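PDB 6KHR: formate-dependent phosphoribosylglycinamide formyltransferase from Mycobacterium tuberculosis H37Rv, which is a two-subunit protein of the ATP-grasp family, each subunit combining a parallel-sheet N-terminal domain with a larger antiparallel ATP-grasp core. Local coordinates for residues S34-R39 with G60-R65; I43-L48 with A332-A337; P145-W150 with C215-V220; E223-M228 with E293-G298. One frame throughout, in Å; residues are numbered along the deposited sequence.

Contact 1 (S34-R39 with G60-R65)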
loop_
_atom_site.group_PDB
_atom_site.type_symbol
_atom_site.label_atom_id
_atom_site.label_comp_id
_atom_site.label_asym_id
_atom_site.label_seq_id
_atom_site.Cartn_x
_atom_site.Cartn_y
_atom_site.Cartn_z
ATOM N N SER A 34 11.017 10.732 -9.395
ATOM C CA SER A 34 10.398 9.439 -9.739
ATOM C C SER A 34 11.183 8.315 -9.104
ATOM O O SER A 34 11.334 7.300 -9.727
ATOM C CB SER A 34 10.334 9.247 -11.194
ATOM O OG SER A 34 9.458 10.179 -11.752
ATOM N N ALA A 35 11.538 8.470 -7.842
ATOM C CA ALA A 35 12.278 7.411 -7.139
ATOM C C ALA A 35 11.319 6.409 -6.498
ATOM O O ALA A 35 10.160 6.384 -6.813
ATOM C CB ALA A 35 13.206 8.014 -6.132
ATOM N N GLU A 36 11.809 5.646 -5.545
ATOM C CA GLU A 36 10.969 4.564 -5.004
ATOM C C GLU A 36 9.680 5.051 -4.376
ATOM O O GLU A 36 8.657 4.558 -4.800
ATOM C CB GLU A 36 11.747 3.495 -4.265
ATOM C CG GLU A 36 12.353 2.511 -5.236
ATOM C CD GLU A 36 13.751 2.875 -5.691
ATOM O OE1 GLU A 36 14.273 3.879 -5.205
ATOM O OE2 GLU A 36 14.306 2.149 -6.522
ATOM N N PRO A 37 9.505 6.066 -3.296
ATOM C CA PRO A 37 8.301 6.586 -2.633
ATOM C C PRO A 37 7.411 7.349 -3.590
ATOM O O PRO A 37 6.188 7.403 -3.395
ATOM C CB PRO A 37 8.860 7.492 -1.525
ATOM C CG PRO A 37 10.262 7.079 -1.342
ATOM C CD PRO A 37 10.728 6.643 -2.705
ATOM N N SER A 38 8.014 7.937 -4.626
ATOM C CA SER A 38 7.253 8.512 -5.727
ATOM C C SER A 38 6.358 7.463 -6.394
ATOM O O SER A 38 5.257 7.789 -6.856
ATOM C CB SER A 38 8.230 9.132 -6.724
ATOM O OG SER A 38 7.575 9.933 -7.682
ATOM N N ARG A 39 6.790 6.197 -6.431
ATOM C CA ARG A 39 5.965 5.174 -7.067
ATOM C C ARG A 39 4.755 4.818 -6.211
ATOM O O ARG A 39 3.638 4.697 -6.726
ATOM C CB ARG A 39 6.786 3.920 -7.369
ATOM C CG ARG A 39 5.936 2.762 -7.876
ATOM C CD ARG A 39 6.696 1.443 -8.033
ATOM N NE ARG A 39 5.783 0.351 -8.375
ATOM C CZ ARG A 39 5.292 -0.519 -7.493
ATOM N NH1 ARG A 39 5.644 -0.442 -6.210
ATOM N NH2 ARG A 39 4.460 -1.474 -7.894
ATOM N N GLY A 60 14.737 5.534 -17.062
ATOM C CA GLY A 60 14.033 4.464 -16.384
ATOM C C GLY A 60 13.753 4.746 -14.923
ATOM O O GLY A 60 14.326 4.096 -14.044
ATOM N N ALA A 61 12.884 5.698 -14.644
ATOM C CA ALA A 61 12.778 5.884 -13.207
ATOM C C ALA A 61 11.593 5.091 -12.650
ATOM O O ALA A 61 10.649 4.787 -13.382
ATOM C CB ALA A 61 12.627 7.365 -12.883
ATOM N N PRO A 62 11.625 4.723 -11.358
ATOM C CA PRO A 62 10.591 3.810 -10.819
ATOM C C PRO A 62 9.137 4.223 -11.035
ATOM O O PRO A 62 8.329 3.386 -11.459
ATOM C CB PRO A 62 10.942 3.748 -9.324
ATOM C CG PRO A 62 12.416 3.949 -9.285
ATOM C CD PRO A 62 12.758 4.883 -10.427
ATOM N N ALA A 63 8.769 5.477 -10.746
ATOM C CA ALA A 63 7.376 5.885 -10.935
ATOM C C ALA A 63 6.993 6.026 -12.406
ATOM O O ALA A 63 5.800 6.051 -12.722
ATOM C CB ALA A 63 7.095 7.193 -10.185
ATOM N N HIS A 64 7.973 6.118 -13.313
ATOM C CA HIS A 64 7.680 6.124 -14.747
ATOM C C HIS A 64 6.907 4.886 -15.178
ATOM O O HIS A 64 6.064 4.970 -16.081
ATOM C CB HIS A 64 8.974 6.215 -15.560
ATOM C CG HIS A 64 9.604 7.570 -15.562
ATOM N ND1 HIS A 64 9.194 8.588 -14.726
ATOM C CD2 HIS A 64 10.614 8.086 -16.306
ATOM C CE1 HIS A 64 9.922 9.665 -14.954
ATOM N NE2 HIS A 64 10.791 9.388 -15.910
ATOM N N ARG A 65 7.174 3.738 -14.544
ATOM C CA ARG A 65 6.664 2.461 -15.041
ATOM C C ARG A 65 5.153 2.353 -14.876
ATOM O O ARG A 65 4.467 1.783 -15.735
ATOM C CB ARG A 65 7.363 1.305 -14.324
ATOM C CG ARG A 65 7.771 0.141 -15.238
ATOM C CD ARG A 65 6.563 -0.608 -15.838
ATOM N NE ARG A 65 6.752 -0.942 -17.255
ATOM C CZ ARG A 65 6.039 -0.432 -18.259
ATOM N NH1 ARG A 65 5.063 0.440 -18.021
ATOM N NH2 ARG A 65 6.295 -0.798 -19.513
#

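Contact 2 (I43-L48 with A332-A337)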
loop_
_atom_site.group_PDB
_atom_site.type_symbol
_atom_site.label_atom_id
_atom_site.label_comp_id
_atom_site.label_asym_id
_atom_site.label_seq_id
_atom_site.Cartn_x
_atom_site.Cartn_y
_atom_site.Cartn_z
ATOM N N ILE A 43 0.690 5.180 -6.979
ATOM C CA ILE A 43 -0.360 4.183 -6.835
ATOM C C ILE A 43 -1.485 4.754 -5.991
ATOM O O ILE A 43 -2.653 4.736 -6.391
ATOM C CB ILE A 43 0.217 2.892 -6.223
ATOM C CG1 ILE A 43 1.085 2.153 -7.236
ATOM C CG2 ILE A 43 -0.886 2.007 -5.651
ATOM C CD1 ILE A 43 1.977 1.087 -6.588
ATOM N N ALA A 44 -1.135 5.313 -4.829
ATOM C CA ALA A 44 -2.145 5.869 -3.935
ATOM C C ALA A 44 -3.025 6.869 -4.668
ATOM O O ALA A 44 -4.254 6.768 -4.626
ATOM C CB ALA A 44 -1.480 6.511 -2.722
ATOM N N LEU A 45 -2.406 7.818 -5.382
ATOM C CA LEU A 45 -3.170 8.852 -6.073
ATOM C C LEU A 45 -4.064 8.267 -7.155
ATOM O O LEU A 45 -5.083 8.873 -7.513
ATOM C CB LEU A 45 -2.222 9.868 -6.702
ATOM C CG LEU A 45 -1.590 10.885 -5.774
ATOM C CD1 LEU A 45 -0.440 11.554 -6.485
ATOM C CD2 LEU A 45 -2.639 11.878 -5.378
ATOM N N GLN A 46 -3.686 7.105 -7.706
ATOM C CA GLN A 46 -4.475 6.515 -8.777
ATOM C C GLN A 46 -5.666 5.760 -8.227
ATOM O O GLN A 46 -6.708 5.700 -8.889
ATOM C CB GLN A 46 -3.602 5.613 -9.642
ATOM C CG GLN A 46 -2.732 6.392 -10.617
ATOM C CD GLN A 46 -1.694 5.508 -11.272
ATOM O OE1 GLN A 46 -1.546 4.346 -10.895
ATOM N NE2 GLN A 46 -0.970 6.044 -12.252
ATOM N N GLY A 47 -5.545 5.221 -7.011
ATOM C CA GLY A 47 -6.701 4.639 -6.351
ATOM C C GLY A 47 -7.780 5.667 -6.056
ATOM O O GLY A 47 -8.969 5.337 -6.039
ATOM N N LEU A 48 -7.386 6.915 -5.814
ATOM C CA LEU A 48 -8.349 7.968 -5.528
ATOM C C LEU A 48 -8.857 8.629 -6.796
ATOM O O LEU A 48 -9.619 9.592 -6.704
ATOM C CB LEU A 48 -7.732 9.027 -4.610
ATOM C CG LEU A 48 -7.273 8.677 -3.194
ATOM C CD1 LEU A 48 -6.438 9.822 -2.565
ATOM C CD2 LEU A 48 -8.459 8.366 -2.318
ATOM N N ALA A 332 -3.573 14.373 1.223
ATOM C CA ALA A 332 -3.209 15.768 1.509
ATOM C C ALA A 332 -3.061 16.587 0.231
ATOM O O ALA A 332 -3.535 17.725 0.159
ATOM C CB ALA A 332 -1.909 15.823 2.315
ATOM N N ILE A 333 -2.383 16.033 -0.778
ATOM C CA ILE A 333 -2.239 16.703 -2.069
ATOM C C ILE A 333 -3.601 17.107 -2.606
ATOM O O ILE A 333 -3.787 18.220 -3.110
ATOM C CB ILE A 333 -1.510 15.787 -3.068
ATOM C CG1 ILE A 333 -0.025 15.711 -2.758
ATOM C CG2 ILE A 333 -1.747 16.237 -4.505
ATOM C CD1 ILE A 333 0.607 14.567 -3.437
ATOM N N LEU A 334 -4.563 16.197 -2.527
ATOM C CA LEU A 334 -5.875 16.394 -3.112
ATOM C C LEU A 334 -6.851 17.068 -2.155
ATOM O O LEU A 334 -8.002 17.306 -2.541
ATOM C CB LEU A 334 -6.445 15.043 -3.582
ATOM C CG LEU A 334 -5.731 14.254 -4.695
ATOM C CD1 LEU A 334 -6.443 12.939 -4.923
ATOM C CD2 LEU A 334 -5.629 15.032 -6.012
ATOM N N GLY A 335 -6.438 17.353 -0.920
ATOM C CA GLY A 335 -7.294 18.102 -0.006
ATOM C C GLY A 335 -8.428 17.298 0.580
ATOM O O GLY A 335 -9.530 17.824 0.771
ATOM N N LEU A 336 -8.189 16.032 0.872
ATOM C CA LEU A 336 -9.197 15.151 1.426
ATOM C C LEU A 336 -8.912 14.870 2.903
ATOM O O LEU A 336 -7.801 15.079 3.399
ATOM C CB LEU A 336 -9.245 13.844 0.620
ATOM C CG LEU A 336 -9.432 14.052 -0.888
ATOM C CD1 LEU A 336 -9.145 12.769 -1.674
ATOM C CD2 LEU A 336 -10.839 14.567 -1.191
ATOM N N ALA A 337 -9.935 14.375 3.597
ATOM C CA ALA A 337 -9.831 14.062 5.015
ATOM C C ALA A 337 -8.839 12.933 5.276
ATOM O O ALA A 337 -8.634 12.043 4.444
ATOM C CB ALA A 337 -11.199 13.677 5.571
#

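Contact 3 (P145-W150 with C215-V220)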
loop_
_atom_site.group_PDB
_atom_site.type_symbol
_atom_site.label_atom_id
_atom_site.label_comp_id
_atom_site.label_asym_id
_atom_site.label_seq_id
_atom_site.Cartn_x
_atom_site.Cartn_y
_atom_site.Cartn_z
ATOM N N PRO A 145 13.728 24.556 20.521
ATOM C CA PRO A 145 14.955 24.113 21.190
ATOM C C PRO A 145 15.761 23.196 20.279
ATOM O O PRO A 145 15.230 22.248 19.698
ATOM C CB PRO A 145 14.431 23.346 22.411
ATOM C CG PRO A 145 13.134 22.731 21.912
ATOM C CD PRO A 145 12.571 23.703 20.874
ATOM N N THR A 146 17.004 23.549 20.110
ATOM C CA THR A 146 17.930 22.731 19.319
ATOM C C THR A 146 19.198 22.520 20.125
ATOM O O THR A 146 19.296 22.997 21.230
ATOM C CB THR A 146 18.358 23.457 18.050
ATOM O OG1 THR A 146 18.651 24.791 18.414
ATOM C CG2 THR A 146 17.261 23.555 17.032
ATOM N N ALA A 147 20.114 21.757 19.566
ATOM C CA ALA A 147 21.436 21.589 20.180
ATOM C C ALA A 147 22.198 22.867 19.875
ATOM O O ALA A 147 21.996 23.424 18.826
ATOM C CB ALA A 147 22.124 20.415 19.561
ATOM N N PRO A 148 23.015 23.389 20.793
ATOM C CA PRO A 148 23.764 24.600 20.534
ATOM C C PRO A 148 24.576 24.520 19.241
ATOM O O PRO A 148 25.281 23.604 19.070
ATOM C CB PRO A 148 24.667 24.636 21.753
ATOM C CG PRO A 148 23.817 24.040 22.801
ATOM C CD PRO A 148 23.197 22.864 22.112
ATOM N N PHE A 149 24.439 25.516 18.381
ATOM C CA PHE A 149 25.145 25.451 17.091
ATOM C C PHE A 149 25.648 26.824 16.684
ATOM O O PHE A 149 25.089 27.809 17.073
ATOM C CB PHE A 149 24.193 24.936 16.026
ATOM C CG PHE A 149 23.105 25.912 15.703
ATOM C CD1 PHE A 149 21.915 25.895 16.394
ATOM C CD2 PHE A 149 23.276 26.856 14.713
ATOM C CE1 PHE A 149 20.912 26.797 16.099
ATOM C CE2 PHE A 149 22.274 27.763 14.422
ATOM C CZ PHE A 149 21.095 27.730 15.117
ATOM N N TRP A 150 26.755 26.847 15.963
ATOM C CA TRP A 150 27.361 28.113 15.498
ATOM C C TRP A 150 27.794 27.962 14.052
ATOM O O TRP A 150 28.251 26.910 13.693
ATOM C CB TRP A 150 28.576 28.469 16.349
ATOM C CG TRP A 150 28.262 28.666 17.788
ATOM C CD1 TRP A 150 27.966 29.834 18.405
ATOM C CD2 TRP A 150 28.154 27.650 18.787
ATOM N NE1 TRP A 150 27.700 29.613 19.721
ATOM C CE2 TRP A 150 27.788 28.282 19.977
ATOM C CE3 TRP A 150 28.284 26.268 18.777
ATOM C CZ2 TRP A 150 27.592 27.584 21.153
ATOM C CZ3 TRP A 150 28.097 25.573 19.938
ATOM C CH2 TRP A 150 27.759 26.226 21.110
ATOM N N CYS A 215 29.558 24.843 9.967
ATOM C CA CYS A 215 28.624 24.761 11.081
ATOM C C CYS A 215 29.214 23.969 12.241
ATOM O O CYS A 215 29.680 22.838 12.061
ATOM C CB CYS A 215 27.323 24.114 10.624
ATOM S SG CYS A 215 26.175 23.973 11.962
ATOM N N ALA A 216 29.160 24.548 13.435
ATOM C CA ALA A 216 29.664 23.907 14.640
ATOM C C ALA A 216 28.503 23.604 15.578
ATOM O O ALA A 216 27.691 24.489 15.864
ATOM C CB ALA A 216 30.693 24.788 15.345
ATOM N N GLU A 217 28.437 22.362 16.060
ATOM C CA GLU A 217 27.363 21.903 16.933
ATOM C C GLU A 217 27.943 21.337 18.219
ATOM O O GLU A 217 28.897 20.554 18.185
ATOM C CB GLU A 217 26.498 20.838 16.254
ATOM C CG GLU A 217 25.461 21.391 15.294
ATOM C CD GLU A 217 24.400 20.368 14.937
ATOM O OE1 GLU A 217 24.338 19.942 13.762
ATOM O OE2 GLU A 217 23.630 19.984 15.841
ATOM N N SER A 218 27.374 21.744 19.348
ATOM C CA SER A 218 27.652 21.075 20.607
ATOM C C SER A 218 26.906 19.751 20.644
ATOM O O SER A 218 25.777 19.645 20.155
ATOM C CB SER A 218 27.242 21.947 21.790
ATOM O OG SER A 218 28.283 22.842 22.123
ATOM N N VAL A 219 27.548 18.740 21.219
ATOM C CA VAL A 219 27.012 17.387 21.219
ATOM C C VAL A 219 26.261 17.135 22.514
ATOM O O VAL A 219 26.763 17.416 23.611
ATOM C CB VAL A 219 28.126 16.361 21.029
ATOM C CG1 VAL A 219 27.520 14.982 20.852
ATOM C CG2 VAL A 219 28.919 16.737 19.841
ATOM N N VAL A 220 25.054 16.597 22.381
ATOM C CA VAL A 220 24.150 16.372 23.497
ATOM C C VAL A 220 23.842 14.887 23.586
ATOM O O VAL A 220 23.872 14.163 22.589
ATOM C CB VAL A 220 22.843 17.182 23.356
ATOM C CG1 VAL A 220 22.279 17.500 24.730
ATOM C CG2 VAL A 220 23.073 18.450 22.545
#

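Contact 4 (E223-M228 with E293-G298)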
loop_
_atom_site.group_PDB
_atom_site.type_symbol
_atom_site.label_atom_id
_atom_site.label_comp_id
_atom_site.label_asym_id
_atom_site.label_seq_id
_atom_site.Cartn_x
_atom_site.Cartn_y
_atom_site.Cartn_z
ATOM N N GLU A 223 18.790 9.671 23.638
ATOM C CA GLU A 223 18.195 8.343 23.786
ATOM C C GLU A 223 17.700 7.878 22.417
ATOM O O GLU A 223 18.243 6.934 21.835
ATOM C CB GLU A 223 17.047 8.422 24.791
ATOM C CG GLU A 223 16.939 7.380 25.862
ATOM C CD GLU A 223 15.813 7.731 26.829
ATOM O OE1 GLU A 223 14.829 6.972 26.941
ATOM O OE2 GLU A 223 15.900 8.794 27.469
ATOM N N PHE A 224 16.678 8.548 21.889
ATOM C CA PHE A 224 16.036 8.179 20.631
ATOM C C PHE A 224 16.128 9.286 19.594
ATOM O O PHE A 224 15.934 10.463 19.904
ATOM C CB PHE A 224 14.536 7.889 20.791
ATOM C CG PHE A 224 14.164 7.265 22.082
ATOM C CD1 PHE A 224 14.650 6.019 22.431
ATOM C CD2 PHE A 224 13.277 7.900 22.931
ATOM C CE1 PHE A 224 14.279 5.428 23.616
ATOM C CE2 PHE A 224 12.909 7.316 24.129
ATOM C CZ PHE A 224 13.411 6.078 24.468
ATOM N N LEU A 225 16.386 8.890 18.359
ATOM C CA LEU A 225 15.929 9.656 17.219
ATOM C C LEU A 225 14.470 9.303 16.948
ATOM O O LEU A 225 14.058 8.142 17.044
ATOM C CB LEU A 225 16.791 9.369 15.999
ATOM C CG LEU A 225 18.270 9.587 16.314
ATOM C CD1 LEU A 225 19.143 9.306 15.094
ATOM C CD2 LEU A 225 18.546 10.972 16.894
ATOM N N VAL A 226 13.679 10.318 16.628
ATOM C CA VAL A 226 12.242 10.152 16.448
ATOM C C VAL A 226 11.788 10.971 15.249
ATOM O O VAL A 226 12.187 12.129 15.079
ATOM C CB VAL A 226 11.475 10.543 17.728
ATOM C CG1 VAL A 226 10.061 10.965 17.405
ATOM C CG2 VAL A 226 11.462 9.361 18.689
ATOM N N THR A 227 10.959 10.362 14.410
ATOM C CA THR A 227 10.303 11.073 13.325
ATOM C C THR A 227 8.838 11.336 13.686
ATOM O O THR A 227 8.079 10.401 13.952
ATOM C CB THR A 227 10.409 10.293 12.019
ATOM O OG1 THR A 227 11.791 10.059 11.716
ATOM C CG2 THR A 227 9.757 11.087 10.881
ATOM N N MET A 228 8.465 12.619 13.712
ATOM C CA MET A 228 7.077 13.057 13.873
ATOM C C MET A 228 6.523 13.357 12.491
ATOM O O MET A 228 6.975 14.301 11.832
ATOM C CB MET A 228 6.978 14.297 14.752
ATOM C CG MET A 228 7.541 14.141 16.135
ATOM S SD MET A 228 6.414 13.195 17.170
ATOM C CE MET A 228 4.920 14.166 16.862
ATOM N N GLU A 293 12.096 15.896 12.409
ATOM C CA GLU A 293 13.117 15.104 13.062
ATOM C C GLU A 293 13.435 15.671 14.436
ATOM O O GLU A 293 13.686 16.876 14.577
ATOM C CB GLU A 293 14.367 15.029 12.188
ATOM C CG GLU A 293 14.172 14.142 10.965
ATOM C CD GLU A 293 13.711 12.718 11.321
ATOM O OE1 GLU A 293 13.096 12.052 10.459
ATOM O OE2 GLU A 293 13.967 12.254 12.454
ATOM N N LEU A 294 13.412 14.799 15.446
ATOM C CA LEU A 294 13.680 15.183 16.825
ATOM C C LEU A 294 14.677 14.225 17.482
ATOM O O LEU A 294 14.847 13.074 17.076
ATOM C CB LEU A 294 12.393 15.233 17.663
ATOM C CG LEU A 294 11.187 15.943 17.074
ATOM C CD1 LEU A 294 10.000 15.726 17.979
ATOM C CD2 LEU A 294 11.497 17.401 16.952
ATOM N N MET A 295 15.340 14.750 18.505
ATOM C CA MET A 295 16.256 14.030 19.378
ATOM C C MET A 295 15.697 14.083 20.789
ATOM O O MET A 295 15.269 15.137 21.250
ATOM C CB MET A 295 17.659 14.652 19.342
ATOM C CG MET A 295 18.284 14.654 17.959
ATOM S SD MET A 295 19.858 15.538 17.879
ATOM C CE MET A 295 19.326 17.200 17.481
ATOM N N ILE A 296 15.700 12.952 21.478
ATOM C CA ILE A 296 14.998 12.817 22.747
ATOM C C ILE A 296 15.933 12.205 23.769
ATOM O O ILE A 296 16.645 11.237 23.480
ATOM C CB ILE A 296 13.713 11.969 22.608
ATOM C CG1 ILE A 296 12.864 12.533 21.463
ATOM C CG2 ILE A 296 12.915 11.929 23.939
ATOM C CD1 ILE A 296 11.405 12.340 21.624
ATOM N N ASN A 297 15.929 12.774 24.953
ATOM C CA ASN A 297 16.676 12.278 26.085
ATOM C C ASN A 297 15.750 12.461 27.283
ATOM O O ASN A 297 15.739 13.502 27.920
ATOM C CB ASN A 297 17.994 13.016 26.255
ATOM C CG ASN A 297 18.905 12.345 27.272
ATOM O OD1 ASN A 297 18.642 11.226 27.729
ATOM N ND2 ASN A 297 19.986 13.026 27.632
ATOM N N GLY A 298 14.926 11.457 27.551
ATOM C CA GLY A 298 13.979 11.520 28.647
ATOM C C GLY A 298 12.955 12.612 28.478
ATOM O O GLY A 298 12.005 12.492 27.713
#

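Contact 1 (S34-R39 with G60-R65)
Ser34 and Ala61 to His64 meet at the C-terminal ends of two neighbouring strands, 28-32 and 51-56, in the parallel sheet of the Rossmann-like N-terminal domain. Helix 36-47, which opens in this contact, is the connecting arm of the beta-alpha-beta crossover between those strands, and the short, weakly bonded helix 62-66 follows the C-terminal end of the second strand. Here the loop before the first helix leans on the start of the second. A weak hydrogen bond runs from Ala63 N to Ser34 O (3.3 Å), although the position of this oxygen is less certain. Beside it, Ser34 CB packs on Ala61 CB and stands 4.0 Å from Ala63 CB. A chi1 of -66° turns Ser34 OG back beside its own backbone N and toward the imidazole of His64, 3.3 Å from CE1; the hydroxyl is also in a weak hydrogen bond with Val55 O. One face of that imidazole is covered by Ala61 CB, 3.9 Å above the plane and over the centre of the ring. Further along, the methyl of Ala63 sits against the first turn of helix 36-47, with CB 3.9 Å from Arg39 CA and 3.7 Å from Ser38 OG, a hydroxyl hydrogen-bonded to Gly33 O. The extended Arg39 chain then leads off toward Gln46 of the second subunit. On the outer flank the bent side chain of Glu36 crosses the Pro62 ring obliquely, bringing OE2 3.8 Å from Pro62 CG.

Contact 2 (I43-L48 with A332-A337)
Leu334 packs against both Leu45 and Leu48 where two helix ends meet: the C-terminal end of helix 36-47, from the Rossmann-like N-terminal domain, and that of helix 325-334, from much later in the chain. The backbones stay well apart, the nearest CA atoms, those of Leu45 and Leu334, being separated by 8.5 Å, so branched side chains alone bridge the gap. Leu45, in the last turn, and Leu48, just past the helix end, form a corner. The bump that rests in it is the CD1 methyl of Leu334, 4.0 Å from Leu45 CD2 and 3.9 Å from Leu48 CD1, the two contacts roughly at right angles. Leu334 runs obliquely over Leu45, whereas it slides past Leu48 in the opposite direction. At one end of the patch Leu45 turns its other methyl, CD1, to Ile333 CD1, a looser touch at 4.4 Å. Behind them Val29 of strand 28-32 touches Leu45, Ile333 and Leu334, and Phe92 of strand 92-95 closes on the latter two, so the patch rests on the parallel sheet. Past Leu334 the chain turns through a Schellman motif in which Gly335 adopts a positive phi of 76°. The turn brings Leu336 round to the same side, and at the other end of the patch it reaches toward Leu48 tip to tip, CD1 to CD1, at 4.1 Å.

Contact 3 (P145-W150 with C215-V220)
The closest apolar touch is between Ala147 and Val220, the CB methyl of Ala147 lying 3.7 Å from Val220 CG2, with the Pro148 ring beside them. Next along, Pro148 CB packs on Ser218 CB at 3.7 Å. The Trp150 indole lies on the same face as Ala216: with chi1 at -61° its CG lies beside the backbone N, and the six-membered ring swings back along the neighbouring strand. It presents its edge there, CZ3 standing 3.5 Å from Ser218 OG, which lies near the ring plane. The opposite face carries Phe149 and Glu217, whose CB and CG touch at 3.8 Å. Phe149 CG sits between its backbone N and carbonyl carbon (chi1 69°), which takes the ring away from Glu217 and back beside its own chain, where Thr146 OG1 and Ala147 O lie at the ring edge in its plane. Backbone polar groups stitch the two segments into an antiparallel ladder. Trp150 and Ala216 form a hydrogen-bonded pair, N to O in both directions, and Phe149 with Glu217 is the non-hydrogen-bonded pair that follows. Ser218 N then bonds Pro148 O at 2.8 Å, carrying the ladder past the strand ends. At the polar edge the Glu217 carboxylate forms a long, weak ion pair with Arg135. The ladder belongs to a small antiparallel sheet of the ATP-grasp domain, in which strand 214-217 lies between 149-152 and 172-173; helix 155-165 packs on Trp150, and helix 131-141 covers Phe149 on the other face.

Contact 4 (E223-M228 with E293-G298)
Residues Phe224 to Thr227 pair with Glu293 to Ile296 as antiparallel strands, their N-to-C directions 144° apart, and Phe224-Ile296 and Val226-Leu294 are the hydrogen-bonded pairs. At one end two donors grip a single carbonyl: Ile296 O accepts from Glu223 N (2.7 Å), which lies in the carbonyl plane, and from Phe224 N (3.1 Å), tilted from it. The extended Glu223 side chain reaches past this point, and its OE2 takes a weak bond from Gly298 N at 2.8 Å. The face bearing Phe224, Val226, Leu294 and Ile296 is apolar. There the Phe224 ring meets Ile296 obliquely, CD2 to CB, and Val226 CG2 meets Ile296 CD1 at 4.2 Å. Beyond the last pair Met228 CG packs on Leu294 CD1, and helix 267-284 covers both residues. On the other face Leu225 and Met295 lie side by side, CD2 to CG 3.8 Å. Next to them Thr227 OG1 donates to Glu293 OE1 at 2.7 Å, arriving on the syn side and 18° out of the carboxylate plane. A bend at chi2 (-55°) curls the Glu293 chain across to it. His249 NE2 bonds the second oxygen, OE2, and Ser313 OG also bonds the threonine hydroxyl, so both carboxylate oxygens are held. Glu223 and Phe224 facing Ile296 together make a classic beta bulge, set at the end of two strands of the large antiparallel sheet in the ATP-grasp core.

From the N terminus, contact 1 closes first, a short loop holding most of helix 36-47 and strand 51-56. Contact 2 starts on that same helix, inside the loop of contact 1, and ends almost 300 residues later on helix 325-334, so the two cross along the chain; both also touch the second subunit. Contact 2 thereby ties the N-terminal domain to a late helix, and the long loop it closes encloses contacts 3 and 4. These come in series, 215-220 leading almost directly into 223-228. Contact 3 joins strands of the small ATP-grasp sheet, contact 4 strands of the large one. Their centres are about 15 Å apart, across the chain's centre from contacts 1 and 2.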